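Local coordinates for uncharacterized protein (Bacillus thuringiensis serovar kurstaki, PDB 4XHN), which is uncharacterized but is probably a ParM-like bacterial actin, a filament-forming ATPase of plasmid segregation, and binds an ATP analogue with magnesium nearby, at residues L237-S242 against L262-Y267; G229-I234 against F246-E251; L72-I77 against F179-Y184. The protein carries 2 engineered substitutions. One frame throughout, in Å; residues are numbered along the deposited sequence.

Contact 1. Residues L237-S242 against L262-Y267. With ANP (phosphoaminophosphonic acid-adenylate ester), chain C.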
loop_
_atom_site.group_PDB
_atom_site.type_symbol
_atom_site.label_atom_id
_atom_site.label_comp_id
_atom_site.label_asym_id
_atom_site.label_seq_id
_atom_site.Cartn_x
_atom_site.Cartn_y
_atom_site.Cartn_z
ATOM N N LEU A 237 -6.118 1.102 -7.823
ATOM C CA LEU A 237 -5.239 1.922 -8.652
ATOM C C LEU A 237 -3.952 2.259 -7.905
ATOM O O LEU A 237 -3.945 3.101 -7.006
ATOM C CB LEU A 237 -5.960 3.199 -9.093
ATOM C CG LEU A 237 -7.345 3.032 -9.735
ATOM C CD1 LEU A 237 -7.741 4.290 -10.492
ATOM C CD2 LEU A 237 -7.413 1.814 -10.650
ATOM N N GLY A 238 -2.862 1.598 -8.288
ATOM C CA GLY A 238 -1.608 1.701 -7.560
ATOM C C GLY A 238 -0.505 2.482 -8.250
ATOM O O GLY A 238 -0.721 3.116 -9.284
ATOM N N ALA A 239 0.692 2.417 -7.672
ATOM C CA ALA A 239 1.829 3.216 -8.126
ATOM C C ALA A 239 2.429 2.707 -9.434
ATOM O O ALA A 239 2.623 3.478 -10.373
ATOM C CB ALA A 239 2.898 3.258 -7.046
ATOM N N GLY A 240 2.736 1.415 -9.489
ATOM C CA GLY A 240 3.326 0.833 -10.678
ATOM C C GLY A 240 2.369 -0.046 -11.445
ATOM O O GLY A 240 2.596 -0.366 -12.612
ATOM N N THR A 241 1.290 -0.449 -10.785
ATOM C CA THR A 241 0.307 -1.338 -11.402
ATOM C C THR A 241 -1.122 -0.844 -11.189
ATOM O O THR A 241 -1.350 0.127 -10.461
ATOM C CB THR A 241 0.405 -2.760 -10.838
ATOM O OG1 THR A 241 0.015 -2.742 -9.458
ATOM C CG2 THR A 241 1.819 -3.308 -10.962
ATOM N N SER A 242 -2.063 -1.527 -11.836
ATOM C CA SER A 242 -3.489 -1.303 -11.651
ATOM C C SER A 242 -4.195 -2.656 -11.680
ATOM O O SER A 242 -4.146 -3.379 -12.687
ATOM C CB SER A 242 -4.056 -0.366 -12.739
ATOM O OG SER A 242 -5.296 0.194 -12.357
ATOM N N LEU A 262 -0.824 0.031 -15.427
ATOM C CA LEU A 262 -1.365 1.383 -15.466
ATOM C C LEU A 262 -1.240 2.016 -14.087
ATOM O O LEU A 262 -2.215 2.122 -13.347
ATOM C CB LEU A 262 -2.824 1.368 -15.922
ATOM C CG LEU A 262 -3.482 2.710 -16.256
ATOM C CD1 LEU A 262 -2.721 3.422 -17.360
ATOM C CD2 LEU A 262 -4.935 2.504 -16.654
ATOM N N GLY A 263 -0.025 2.425 -13.740
ATOM C CA GLY A 263 0.235 3.001 -12.435
ATOM C C GLY A 263 0.426 4.502 -12.497
ATOM O O GLY A 263 0.614 5.070 -13.572
ATOM N N THR A 264 0.381 5.144 -11.336
ATOM C CA THR A 264 0.549 6.587 -11.246
ATOM C C THR A 264 1.980 7.016 -11.551
ATOM O O THR A 264 2.217 8.147 -11.973
ATOM C CB THR A 264 0.170 7.110 -9.847
ATOM O OG1 THR A 264 0.994 6.475 -8.862
ATOM C CG2 THR A 264 -1.291 6.820 -9.540
ATOM N N ASN A 265 2.926 6.102 -11.344
ATOM C CA ASN A 265 4.352 6.424 -11.407
ATOM C C ASN A 265 4.828 7.049 -12.717
ATOM O O ASN A 265 5.530 8.059 -12.699
ATOM C CB ASN A 265 5.180 5.170 -11.124
ATOM C CG ASN A 265 5.344 4.907 -9.638
ATOM O OD1 ASN A 265 4.781 5.619 -8.805
ATOM N ND2 ASN A 265 6.118 3.883 -9.300
ATOM N N LYS A 266 4.459 6.449 -13.845
ATOM C CA LYS A 266 4.869 6.972 -15.145
ATOM C C LYS A 266 4.381 8.407 -15.338
ATOM O O LYS A 266 5.088 9.248 -15.897
ATOM C CB LYS A 266 4.354 6.078 -16.277
ATOM C CG LYS A 266 5.160 4.799 -16.476
ATOM C CD LYS A 266 4.630 3.971 -17.642
ATOM C CE LYS A 266 3.286 3.344 -17.310
ATOM N NZ LYS A 266 2.705 2.623 -18.477
ATOM N N TYR A 267 3.174 8.684 -14.856
ATOM C CA TYR A 267 2.583 10.011 -14.967
ATOM C C TYR A 267 3.290 10.994 -14.046
ATOM O O TYR A 267 3.474 12.162 -14.390
ATOM C CB TYR A 267 1.090 9.961 -14.643
ATOM C CG TYR A 267 0.303 9.072 -15.575
ATOM C CD1 TYR A 267 -0.407 9.607 -16.641
ATOM C CD2 TYR A 267 0.276 7.694 -15.395
ATOM C CE1 TYR A 267 -1.125 8.798 -17.498
ATOM C CE2 TYR A 267 -0.440 6.877 -16.247
ATOM C CZ TYR A 267 -1.138 7.434 -17.297
ATOM O OH TYR A 267 -1.852 6.623 -18.149
HETATM P PG ANP C . 0.938 -0.982 -6.308
HETATM O O1G ANP C . 1.123 -0.874 -7.787
HETATM O O2G ANP C . -0.603 -0.966 -5.965
HETATM O O3G ANP C . 1.573 -2.342 -5.803
HETATM P PB ANP C . 0.851 0.885 -4.233
HETATM O O1B ANP C . 1.767 0.851 -2.977
HETATM O O2B ANP C . -0.344 0.021 -3.988
HETATM N N3B ANP C . 1.722 0.311 -5.547
HETATM P PA ANP C . -0.802 3.066 -3.789
HETATM O O1A ANP C . -0.655 3.025 -2.315
HETATM O O2A ANP C . -2.099 2.431 -4.300
HETATM O O3A ANP C . 0.404 2.348 -4.540
HETATM O "O5'" ANP C . -0.672 4.571 -4.258
HETATM C "C5'" ANP C . -0.925 4.913 -5.639
HETATM C "C4'" ANP C . -0.444 6.316 -5.918
HETATM O "O4'" ANP C . -1.291 7.275 -5.240
HETATM C "C3'" ANP C . 0.989 6.623 -5.478
HETATM O "O3'" ANP C . 1.634 7.411 -6.472
HETATM C "C2'" ANP C . 0.781 7.426 -4.192
HETATM O "O2'" ANP C . 1.872 8.289 -3.893
HETATM C "C1'" ANP C . -0.471 8.205 -4.566
HETATM N N9 ANP C . -1.204 8.768 -3.439
HETATM C C8 ANP C . -1.492 8.174 -2.240
HETATM N N7 ANP C . -2.164 8.936 -1.407
HETATM C C5 ANP C . -2.324 10.118 -2.116
HETATM C C6 ANP C . -2.956 11.340 -1.789
HETATM N N6 ANP C . -3.565 11.575 -0.626
HETATM N N1 ANP C . -2.943 12.319 -2.722
HETATM C C2 ANP C . -2.336 12.089 -3.889
HETATM N N3 ANP C . -1.708 10.985 -4.305
HETATM C C4 ANP C . -1.741 10.033 -3.365
HETATM O O HOH W 1 -2.744 3.467 -11.031
#
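The carboxamide of Asn265 turns one face to the backbone of Ala239: Ala239 O sits almost squarely over the amide, 3.2 Å from Asn265 CG, and Ala239 CB lies on the same face, nearer OD1. Its chi1 of -83° turns the amide so that this face meets the carbonyl oxygen. Within 262-267, Gly263 O and Thr264 O meet the edge of the Tyr267 ring in plane. Backbone bonds join the segments near the start of helix 264-279: Asn265 N gives to Ala239 O at 2.8 Å and Thr264 N to Gly238 O at 3.1 Å. A water donates to both Gly238 O and Leu262 O. The nucleotide analogue is held from both segments. Thr241 OG1 donates to its O1G at 2.7 Å, and the backbone N atoms of Gly240 and Thr241 bond to the same oxygen; Thr264 OG1 and ribose O3' share a hydrogen bond. The Leu-Gly-Ala-Gly-Thr turn is consistent with a phosphate-binding loop of the actin-like ATPases. Strand 231-237 enters this loop beside strand 366-370, and Ser242 leaves it bonded to Thr260. Helix 337-362 backs the site through Tyr347 and Gln351, with Phe376 of helix 373-376 against Thr264 and Tyr267.

Contact 2. Residues G229-I234 against F246-E251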
loop_
_atom_site.group_PDB
_atom_site.type_symbol
_atom_site.label_atom_id
_atom_site.label_comp_id
_atom_site.label_asym_id
_atom_site.label_seq_id
_atom_site.Cartn_x
_atom_site.Cartn_y
_atom_site.Cartn_z
ATOM N N GLY A 229 -23.488 -4.589 -5.082
ATOM C CA GLY A 229 -24.407 -5.509 -5.729
ATOM C C GLY A 229 -24.031 -6.967 -5.546
ATOM O O GLY A 229 -23.501 -7.359 -4.507
ATOM N N GLU A 230 -24.314 -7.776 -6.559
ATOM C CA GLU A 230 -23.984 -9.193 -6.523
ATOM C C GLU A 230 -22.961 -9.499 -7.608
ATOM O O GLU A 230 -22.447 -10.612 -7.710
ATOM C CB GLU A 230 -25.236 -10.048 -6.717
ATOM C CG GLU A 230 -25.831 -9.937 -8.106
ATOM C CD GLU A 230 -27.233 -10.503 -8.189
ATOM O OE1 GLU A 230 -28.138 -9.947 -7.532
ATOM O OE2 GLU A 230 -27.434 -11.495 -8.921
ATOM N N SER A 231 -22.684 -8.489 -8.422
ATOM C CA SER A 231 -21.718 -8.579 -9.505
ATOM C C SER A 231 -20.963 -7.259 -9.584
ATOM O O SER A 231 -21.558 -6.218 -9.857
ATOM C CB SER A 231 -22.419 -8.888 -10.828
ATOM O OG SER A 231 -21.616 -8.526 -11.936
ATOM N N TYR A 232 -19.660 -7.293 -9.329
ATOM C CA TYR A 232 -18.899 -6.056 -9.224
ATOM C C TYR A 232 -17.421 -6.218 -9.558
ATOM O O TYR A 232 -16.841 -7.290 -9.381
ATOM C CB TYR A 232 -19.041 -5.477 -7.814
ATOM C CG TYR A 232 -18.505 -6.381 -6.727
ATOM C CD1 TYR A 232 -17.168 -6.326 -6.346
ATOM C CD2 TYR A 232 -19.333 -7.293 -6.081
ATOM C CE1 TYR A 232 -16.673 -7.152 -5.360
ATOM C CE2 TYR A 232 -18.845 -8.123 -5.088
ATOM C CZ TYR A 232 -17.515 -8.047 -4.730
ATOM O OH TYR A 232 -17.022 -8.872 -3.744
ATOM N N ALA A 233 -16.819 -5.131 -10.029
ATOM C CA ALA A 233 -15.385 -5.084 -10.259
ATOM C C ALA A 233 -14.705 -4.276 -9.160
ATOM O O ALA A 233 -15.267 -3.302 -8.657
ATOM C CB ALA A 233 -15.081 -4.485 -11.622
ATOM N N ILE A 234 -13.502 -4.689 -8.779
ATOM C CA ILE A 234 -12.679 -3.885 -7.886
ATOM C C ILE A 234 -11.426 -3.432 -8.599
ATOM O O ILE A 234 -10.600 -4.252 -8.994
ATOM C CB ILE A 234 -12.239 -4.637 -6.634
ATOM C CG1 ILE A 234 -13.394 -5.395 -6.004
ATOM C CG2 ILE A 234 -11.638 -3.673 -5.622
ATOM C CD1 ILE A 234 -12.937 -6.168 -4.805
ATOM N N PHE A 246 -12.639 -8.878 -10.836
ATOM C CA PHE A 246 -14.079 -8.962 -11.049
ATOM C C PHE A 246 -14.674 -10.080 -10.204
ATOM O O PHE A 246 -14.250 -11.231 -10.293
ATOM C CB PHE A 246 -14.389 -9.183 -12.533
ATOM C CG PHE A 246 -15.852 -9.372 -12.831
ATOM C CD1 PHE A 246 -16.779 -8.409 -12.470
ATOM C CD2 PHE A 246 -16.297 -10.508 -13.489
ATOM C CE1 PHE A 246 -18.124 -8.581 -12.748
ATOM C CE2 PHE A 246 -17.640 -10.684 -13.771
ATOM C CZ PHE A 246 -18.554 -9.719 -13.400
ATOM N N PHE A 247 -15.650 -9.732 -9.374
ATOM C CA PHE A 247 -16.324 -10.719 -8.542
ATOM C C PHE A 247 -17.741 -10.965 -9.033
ATOM O O PHE A 247 -18.506 -10.030 -9.267
ATOM C CB PHE A 247 -16.338 -10.278 -7.078
ATOM C CG PHE A 247 -14.993 -10.349 -6.415
ATOM C CD1 PHE A 247 -14.100 -9.298 -6.516
ATOM C CD2 PHE A 247 -14.620 -11.471 -5.694
ATOM C CE1 PHE A 247 -12.861 -9.365 -5.912
ATOM C CE2 PHE A 247 -13.382 -11.541 -5.085
ATOM C CZ PHE A 247 -12.502 -10.486 -5.193
ATOM N N GLU A 248 -18.075 -12.241 -9.190
ATOM C CA GLU A 248 -19.378 -12.653 -9.686
ATOM C C GLU A 248 -19.896 -13.813 -8.847
ATOM O O GLU A 248 -19.183 -14.793 -8.633
ATOM C CB GLU A 248 -19.284 -13.058 -11.159
ATOM C CG GLU A 248 -20.435 -12.584 -12.032
ATOM C CD GLU A 248 -20.280 -13.021 -13.478
ATOM O OE1 GLU A 248 -19.321 -13.766 -13.773
ATOM O OE2 GLU A 248 -21.113 -12.618 -14.319
ATOM N N ASP A 249 -21.132 -13.688 -8.368
ATOM C CA ASP A 249 -21.788 -14.741 -7.596
ATOM C C ASP A 249 -20.937 -15.249 -6.432
ATOM O O ASP A 249 -20.773 -16.457 -6.249
ATOM C CB ASP A 249 -22.164 -15.907 -8.513
ATOM C CG ASP A 249 -23.050 -15.480 -9.668
ATOM O OD1 ASP A 249 -23.782 -14.478 -9.518
ATOM O OD2 ASP A 249 -23.015 -16.146 -10.724
ATOM N N GLY A 250 -20.382 -14.321 -5.659
ATOM C CA GLY A 250 -19.614 -14.665 -4.477
ATOM C C GLY A 250 -18.201 -15.142 -4.754
ATOM O O GLY A 250 -17.425 -15.372 -3.825
ATOM N N GLU A 251 -17.860 -15.290 -6.029
ATOM C CA GLU A 251 -16.559 -15.829 -6.400
ATOM C C GLU A 251 -15.756 -14.874 -7.272
ATOM O O GLU A 251 -16.305 -14.193 -8.139
ATOM C CB GLU A 251 -16.729 -17.164 -7.128
ATOM C CG GLU A 251 -16.017 -18.330 -6.465
ATOM C CD GLU A 251 -16.211 -19.631 -7.215
ATOM O OE1 GLU A 251 -15.550 -19.820 -8.258
ATOM O OE2 GLU A 251 -17.029 -20.463 -6.764
#
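Strands 231-234 and 246-248 run antiparallel, their short axes 4.7 Å apart at closest approach and 162° between their N-to-C directions, with Tyr232 and Phe247 as the hydrogen-bonded pair and Ser231-Glu248 and Ala233-Phe246 as the non-hydrogen-bonded pairs on either side. Tyr232 N reaches Phe247 O at 3.0 Å, and Phe247 N returns the bond to Tyr232 O at 2.7 Å. Toward the strand end the pairing fades to a weak bond from Asp249 N to Glu230 O.

On the face bearing Tyr232 and Phe247, the tyrosine ring leans across the neighbouring strand and takes Phe247 CB over one face, a CH-pi contact of 3.7 Å from CB to the centroid of the Tyr232 ring. This follows from chi1 of Tyr232 (62°), which places CG between the backbone N and the carbonyl carbon. The two rings, nearly parallel, are slid apart and barely overlap. Ile234 closes the row: its CG1 lies at the edge of the Tyr232 ring, and its CD1 touches Phe247 CE1 at 3.4 Å.

On the face of Ser231 and Ala233, the Phe246 ring swings back over the first strand. Ser231 OG lies at its edge, near the ring plane, 3.6 Å from Phe246 CE1. Phe358 of helix 337-362 packs against both Ala233 and Phe246, whereas Tyr232 meets Val206 on the other face.

A type I' turn from Glu248 to Glu251 leads on into strand 251-260. The contact is the open end of a beta hairpin within a mixed five-stranded sheet, consistent with an actin-like nucleotide-binding domain.

Contact 3. Residues L72-I77 against F179-Y184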
loop_
_atom_site.group_PDB
_atom_site.type_symbol
_atom_site.label_atom_id
_atom_site.label_comp_id
_atom_site.label_asym_id
_atom_site.label_seq_id
_atom_site.Cartn_x
_atom_site.Cartn_y
_atom_site.Cartn_z
ATOM N N LEU A 72 14.101 5.130 9.495
ATOM C CA LEU A 72 15.384 4.467 9.654
ATOM C C LEU A 72 15.156 3.069 10.218
ATOM O O LEU A 72 14.873 2.906 11.407
ATOM C CB LEU A 72 16.297 5.298 10.564
ATOM C CG LEU A 72 17.758 4.902 10.782
ATOM C CD1 LEU A 72 18.579 6.127 11.148
ATOM C CD2 LEU A 72 17.873 3.870 11.874
ATOM N N LEU A 73 15.265 2.062 9.359
ATOM C CA LEU A 73 15.053 0.684 9.780
ATOM C C LEU A 73 16.302 -0.161 9.571
ATOM O O LEU A 73 16.656 -0.512 8.447
ATOM C CB LEU A 73 13.864 0.070 9.039
ATOM C CG LEU A 73 12.501 0.703 9.330
ATOM C CD1 LEU A 73 11.477 0.269 8.295
ATOM C CD2 LEU A 73 12.024 0.356 10.734
ATOM N N HIS A 74 16.966 -0.469 10.680
ATOM C CA HIS A 74 18.134 -1.336 10.696
ATOM C C HIS A 74 17.823 -2.492 11.637
ATOM O O HIS A 74 17.889 -2.338 12.856
ATOM C CB HIS A 74 19.371 -0.559 11.153
ATOM C CG HIS A 74 20.651 -1.333 11.067
ATOM N ND1 HIS A 74 21.821 -0.895 11.650
ATOM C CD2 HIS A 74 20.947 -2.508 10.465
ATOM C CE1 HIS A 74 22.783 -1.769 11.413
ATOM N NE2 HIS A 74 22.280 -2.757 10.696
ATOM N N VAL A 75 17.458 -3.642 11.081
ATOM C CA VAL A 75 16.943 -4.731 11.903
ATOM C C VAL A 75 17.700 -6.047 11.746
ATOM O O VAL A 75 18.200 -6.366 10.668
ATOM C CB VAL A 75 15.450 -4.995 11.600
ATOM C CG1 VAL A 75 14.609 -3.776 11.950
ATOM C CG2 VAL A 75 15.259 -5.376 10.141
ATOM N N ARG A 76 17.784 -6.804 12.837
ATOM C CA ARG A 76 18.238 -8.186 12.764
ATOM C C ARG A 76 17.017 -9.088 12.705
ATOM O O ARG A 76 16.140 -9.015 13.569
ATOM C CB ARG A 76 19.116 -8.563 13.957
ATOM C CG ARG A 76 19.668 -9.981 13.869
ATOM C CD ARG A 76 20.537 -10.334 15.064
ATOM N NE ARG A 76 21.455 -9.254 15.412
ATOM C CZ ARG A 76 22.574 -8.977 14.750
ATOM N NH1 ARG A 76 22.920 -9.697 13.690
ATOM N NH2 ARG A 76 23.344 -7.975 15.145
ATOM N N ILE A 77 16.952 -9.928 11.681
ATOM C CA ILE A 77 15.792 -10.786 11.497
ATOM C C ILE A 77 16.169 -12.260 11.564
ATOM O O ILE A 77 16.940 -12.759 10.744
ATOM C CB ILE A 77 15.089 -10.496 10.160
ATOM C CG1 ILE A 77 14.699 -9.020 10.082
ATOM C CG2 ILE A 77 13.868 -11.384 9.998
ATOM C CD1 ILE A 77 14.033 -8.634 8.785
ATOM N N PHE A 179 15.524 -4.320 16.488
ATOM C CA PHE A 179 15.947 -3.042 15.938
ATOM C C PHE A 179 17.350 -2.698 16.434
ATOM O O PHE A 179 17.650 -2.832 17.620
ATOM C CB PHE A 179 14.958 -1.940 16.311
ATOM C CG PHE A 179 13.564 -2.183 15.804
ATOM C CD1 PHE A 179 12.654 -2.914 16.554
ATOM C CD2 PHE A 179 13.163 -1.681 14.578
ATOM C CE1 PHE A 179 11.371 -3.140 16.086
ATOM C CE2 PHE A 179 11.884 -1.900 14.106
ATOM C CZ PHE A 179 10.985 -2.631 14.860
ATOM N N LEU A 180 18.211 -2.274 15.512
ATOM C CA LEU A 180 19.613 -2.011 15.821
ATOM C C LEU A 180 19.911 -0.519 15.766
ATOM O O LEU A 180 21.059 -0.093 15.920
ATOM C CB LEU A 180 20.522 -2.755 14.842
ATOM C CG LEU A 180 20.320 -4.264 14.729
ATOM C CD1 LEU A 180 21.130 -4.818 13.570
ATOM C CD2 LEU A 180 20.707 -4.946 16.031
ATOM N N ASP A 181 18.860 0.263 15.553
ATOM C CA ASP A 181 18.983 1.680 15.262
ATOM C C ASP A 181 17.572 2.253 15.147
ATOM O O ASP A 181 16.610 1.502 14.987
ATOM C CB ASP A 181 19.776 1.889 13.967
ATOM C CG ASP A 181 20.495 3.223 13.919
ATOM O OD1 ASP A 181 20.036 4.180 14.575
ATOM O OD2 ASP A 181 21.522 3.313 13.211
ATOM N N GLY A 182 17.440 3.571 15.241
ATOM C CA GLY A 182 16.144 4.204 15.074
ATOM C C GLY A 182 15.280 4.205 16.322
ATOM O O GLY A 182 15.746 3.875 17.412
ATOM N N THR A 183 14.012 4.567 16.140
ATOM C CA THR A 183 13.060 4.780 17.231
ATOM C C THR A 183 12.995 3.646 18.257
ATOM O O THR A 183 12.898 3.897 19.459
ATOM C CB THR A 183 11.637 5.002 16.672
ATOM O OG1 THR A 183 11.667 6.019 15.664
ATOM C CG2 THR A 183 10.677 5.418 17.780
ATOM N N TYR A 184 13.047 2.404 17.788
ATOM C CA TYR A 184 12.905 1.264 18.688
ATOM C C TYR A 184 14.203 0.490 18.862
ATOM O O TYR A 184 14.178 -0.724 19.057
ATOM C CB TYR A 184 11.812 0.321 18.185
ATOM C CG TYR A 184 10.529 1.030 17.837
ATOM C CD1 TYR A 184 9.805 1.710 18.807
ATOM C CD2 TYR A 184 10.039 1.020 16.541
ATOM C CE1 TYR A 184 8.631 2.364 18.495
ATOM C CE2 TYR A 184 8.865 1.666 16.219
ATOM C CZ TYR A 184 8.166 2.340 17.198
ATOM O OH TYR A 184 6.995 2.988 16.881
#
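Backbone pairing here is brief: Val75 and Phe179 form one antiparallel, non-hydrogen-bonded pair, after which Leu180 N donates to His74 O at 2.7 Å and segment 179-184 leaves the sheet as a loop.

Leu180 carries much of the contact. Its CD1 lies over one face of the His74 imidazole, 3.9 Å from the ring centroid in a CH-pi contact, and over one face of the Arg76 guanidinium as well, with its CD2 4.1 Å from Arg76 NH2. The imidazole is extended toward the loop because CG is anti to the backbone N (chi1 -174°). Asp181 CB lies at the edge of the imidazole, near its plane, 4.2 Å from His74 ND1, and also packs on His74 CB; the hydrogen bond from NE2 to the carbonyl of Pro46 fixes the ring's far side.

Leu72 CD2 rests against the Asp181 carboxylate carbon, CG, at 3.4 Å. That carboxylate is tied to its own loop, since Gly182 N donates to Asp181 OD1 from the anti side, 16° out of plane. The positive phi of Gly182 lets the chain turn away at this point.

On the opposite side of the strand, Val75 and Phe179 lie side by side and point the same way, Val75 CG1 being 3.7 Å from Phe179 CD2. Leu73 CD2 reaches the edge of the same phenyl ring, while Tyr184 CB covers one of its faces. Leu73 also touches Thr132 of helix 124-140.

Here strand 173-179 ends beside strand 74-79 and the chain turns toward strand 188-197, a hairpin connection between antiparallel strands, packed along strand 74-79 in the mixed eight-stranded sheet.

How the contacts relate
From the N terminus, contact 3 comes first: strand 74-79 meets the end of strand 173-179, closing a loop of about a hundred residues that includes strand 90-93 and helix 124-140, all within the region of the eight-stranded sheet. The chain then enters the five-stranded sheet. Segment 229-234 opens contact 2 and runs almost directly into 237-242, which opens contact 1; 246-251 closes contact 2 before 262-267 closes contact 1, so the two cross. Their centres are about 23 Å apart, at the two ends of one hairpin, the nucleotide lying at contact 1. Contact 3 lies across the chain's centre from both, about 30 Å from contact 1 between centres.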